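Local coordinates for periplasmic solute binding protein (Candidatus liberibacter, PDB 4UDN) that probably captures zinc or manganese ions in the periplasm and delivers them for uptake, as a ZnuA-like metal-binding transport protein, at residues I57-L62 / T79-V84. Sequence-based numbering, arbitrary orientation.
Sequences ILCNGL and TKIITV
I57 and C59 reach across to segment 79-84 through four nearly straight backbone hydrogen bonds, the parallel pattern in which alternate residues of one strand give and take: I57 N to K80 O, I82 N to I57 O, C59 N to I82 O and V84 N to C59 O, all 2.8 to 3.0 Å long. On the face carrying I57, C59, I81 and T83, the sulfur of C59 meets I81 CG2 at 3.7 Å; with chi1 at -55°, I81 CG1 sits beside the backbone N and CG2 is anti to that N, the branch that meets the sulfur. At the start of the pair, the side chains of I57 and T79 cross at about a right angle, I57 CG1 touching T79 CG2. L58 and I82 project from the other face side by side, L58 CD2 lying 3.8 Å from I82 CB, and the side chain of V84 crosses that of L58 at about a right angle, V84 CG1 against L58 CB (4.1 Å). Past the strand, N60 ND2 donates to G61 O, from above that carbonyl's plane, and to P105 O, while OD1 bonds Y117 OH. The N60 side chain lies about 7 Å from that of H106, a zinc and manganese ligand, so these bonds probably help steady the loop beside the metal site. Strand 80-83 edges a four-stranded parallel sheet, with 56-59 between it and 6-9; L58 and V84 rest on I14 of helix 12-22, and helix 111-128 meets I82 through A124 and V84 through Y117 and I121.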
loop_
_atom_site.group_PDB
_atom_site.type_symbol
_atom_site.label_atom_id
_atom_site.label_comp_id
_atom_site.label_asym_id
_atom_site.label_seq_id
_atom_site.Cartn_x
_atom_site.Cartn_y
_atom_site.Cartn_z
ATOM N N ILE A 57 7.553 7.728 -15.376
ATOM C CA ILE A 57 6.696 6.651 -14.905
ATOM C C ILE A 57 7.111 6.232 -13.495
ATOM O O ILE A 57 8.279 5.956 -13.253
ATOM C CB ILE A 57 6.742 5.432 -15.845
ATOM C CG1 ILE A 57 6.288 5.829 -17.251
ATOM C CG2 ILE A 57 5.841 4.334 -15.338
ATOM C CD1 ILE A 57 6.383 4.714 -18.282
ATOM N N LEU A 58 6.137 6.171 -12.593
ATOM C CA LEU A 58 6.372 5.878 -11.186
ATOM C C LEU A 58 5.796 4.509 -10.812
ATOM O O LEU A 58 4.602 4.299 -10.881
ATOM C CB LEU A 58 5.713 6.966 -10.335
ATOM C CG LEU A 58 6.195 8.392 -10.600
ATOM C CD1 LEU A 58 5.488 9.419 -9.727
ATOM C CD2 LEU A 58 7.688 8.468 -10.381
ATOM N N CYS A 59 6.654 3.578 -10.431
ATOM C CA CYS A 59 6.219 2.247 -9.997
ATOM C C CYS A 59 6.534 2.056 -8.530
ATOM O O CYS A 59 7.340 2.776 -7.958
ATOM C CB CYS A 59 6.964 1.174 -10.778
ATOM S SG CYS A 59 6.616 1.225 -12.540
ATOM N N ASN A 60 5.885 1.073 -7.937
ATOM C CA ASN A 60 6.141 0.667 -6.583
ATOM C C ASN A 60 7.440 -0.127 -6.484
ATOM O O ASN A 60 8.155 -0.017 -5.501
ATOM C CB ASN A 60 5.001 -0.247 -6.127
ATOM C CG ASN A 60 4.976 -0.468 -4.624
ATOM O OD1 ASN A 60 4.641 0.434 -3.864
ATOM N ND2 ASN A 60 5.238 -1.680 -4.202
ATOM N N GLY A 61 7.729 -0.946 -7.496
ATOM C CA GLY A 61 8.725 -2.006 -7.341
ATOM C C GLY A 61 8.192 -3.085 -6.417
ATOM O O GLY A 61 6.973 -3.269 -6.304
ATOM N N LEU A 62 9.093 -3.796 -5.732
ATOM C CA LEU A 62 8.697 -4.954 -4.924
ATOM C C LEU A 62 7.757 -5.893 -5.710
ATOM O O LEU A 62 6.847 -6.522 -5.147
ATOM C CB LEU A 62 8.080 -4.494 -3.579
ATOM C CG LEU A 62 8.945 -3.476 -2.788
ATOM C CD1 LEU A 62 8.328 -3.081 -1.436
ATOM C CD2 LEU A 62 10.350 -4.039 -2.600
ATOM N N THR A 79 12.099 9.193 -21.176
ATOM C CA THR A 79 11.218 8.838 -20.067
ATOM C C THR A 79 11.780 7.710 -19.231
ATOM O O THR A 79 11.943 6.592 -19.729
ATOM C CB THR A 79 9.843 8.388 -20.549
ATOM O OG1 THR A 79 9.109 9.513 -21.059
ATOM C CG2 THR A 79 9.060 7.737 -19.378
ATOM N N LYS A 80 12.004 7.992 -17.946
ATOM C CA LYS A 80 12.506 6.995 -16.995
ATOM C C LYS A 80 11.414 6.333 -16.173
ATOM O O LYS A 80 10.334 6.892 -15.958
ATOM C CB LYS A 80 13.531 7.639 -16.054
ATOM C CG LYS A 80 14.656 8.377 -16.775
ATOM C CD LYS A 80 15.410 9.297 -15.825
ATOM C CE LYS A 80 16.618 9.934 -16.506
ATOM N NZ LYS A 80 17.382 10.820 -15.581
ATOM N N ILE A 81 11.719 5.134 -15.693
ATOM C CA ILE A 81 10.867 4.446 -14.746
ATOM C C ILE A 81 11.506 4.524 -13.370
ATOM O O ILE A 81 12.612 4.019 -13.181
ATOM C CB ILE A 81 10.692 2.987 -15.137
ATOM C CG1 ILE A 81 10.168 2.904 -16.570
ATOM C CG2 ILE A 81 9.800 2.309 -14.142
ATOM C CD1 ILE A 81 9.825 1.510 -17.032
ATOM N N ILE A 82 10.805 5.137 -12.414
ATOM C CA ILE A 82 11.311 5.292 -11.046
ATOM C C ILE A 82 10.597 4.328 -10.126
ATOM O O ILE A 82 9.389 4.217 -10.185
ATOM C CB ILE A 82 11.082 6.719 -10.515
ATOM C CG1 ILE A 82 11.797 7.755 -11.395
ATOM C CG2 ILE A 82 11.517 6.849 -9.060
ATOM C CD1 ILE A 82 13.264 7.530 -11.622
ATOM N N THR A 83 11.342 3.623 -9.279
ATOM C CA THR A 83 10.723 2.808 -8.257
ATOM C C THR A 83 10.728 3.632 -6.964
ATOM O O THR A 83 11.776 3.998 -6.412
ATOM C CB THR A 83 11.367 1.418 -8.071
ATOM O OG1 THR A 83 12.419 1.495 -7.121
ATOM C CG2 THR A 83 11.888 0.874 -9.348
ATOM N N VAL A 84 9.528 3.951 -6.505
ATOM C CA VAL A 84 9.364 4.878 -5.414
ATOM C C VAL A 84 9.552 4.255 -4.032
ATOM O O VAL A 84 9.491 4.954 -3.032
ATOM C CB VAL A 84 8.003 5.570 -5.488
ATOM C CG1 VAL A 84 7.830 6.260 -6.849
ATOM C CG2 VAL A 84 6.887 4.594 -5.193
#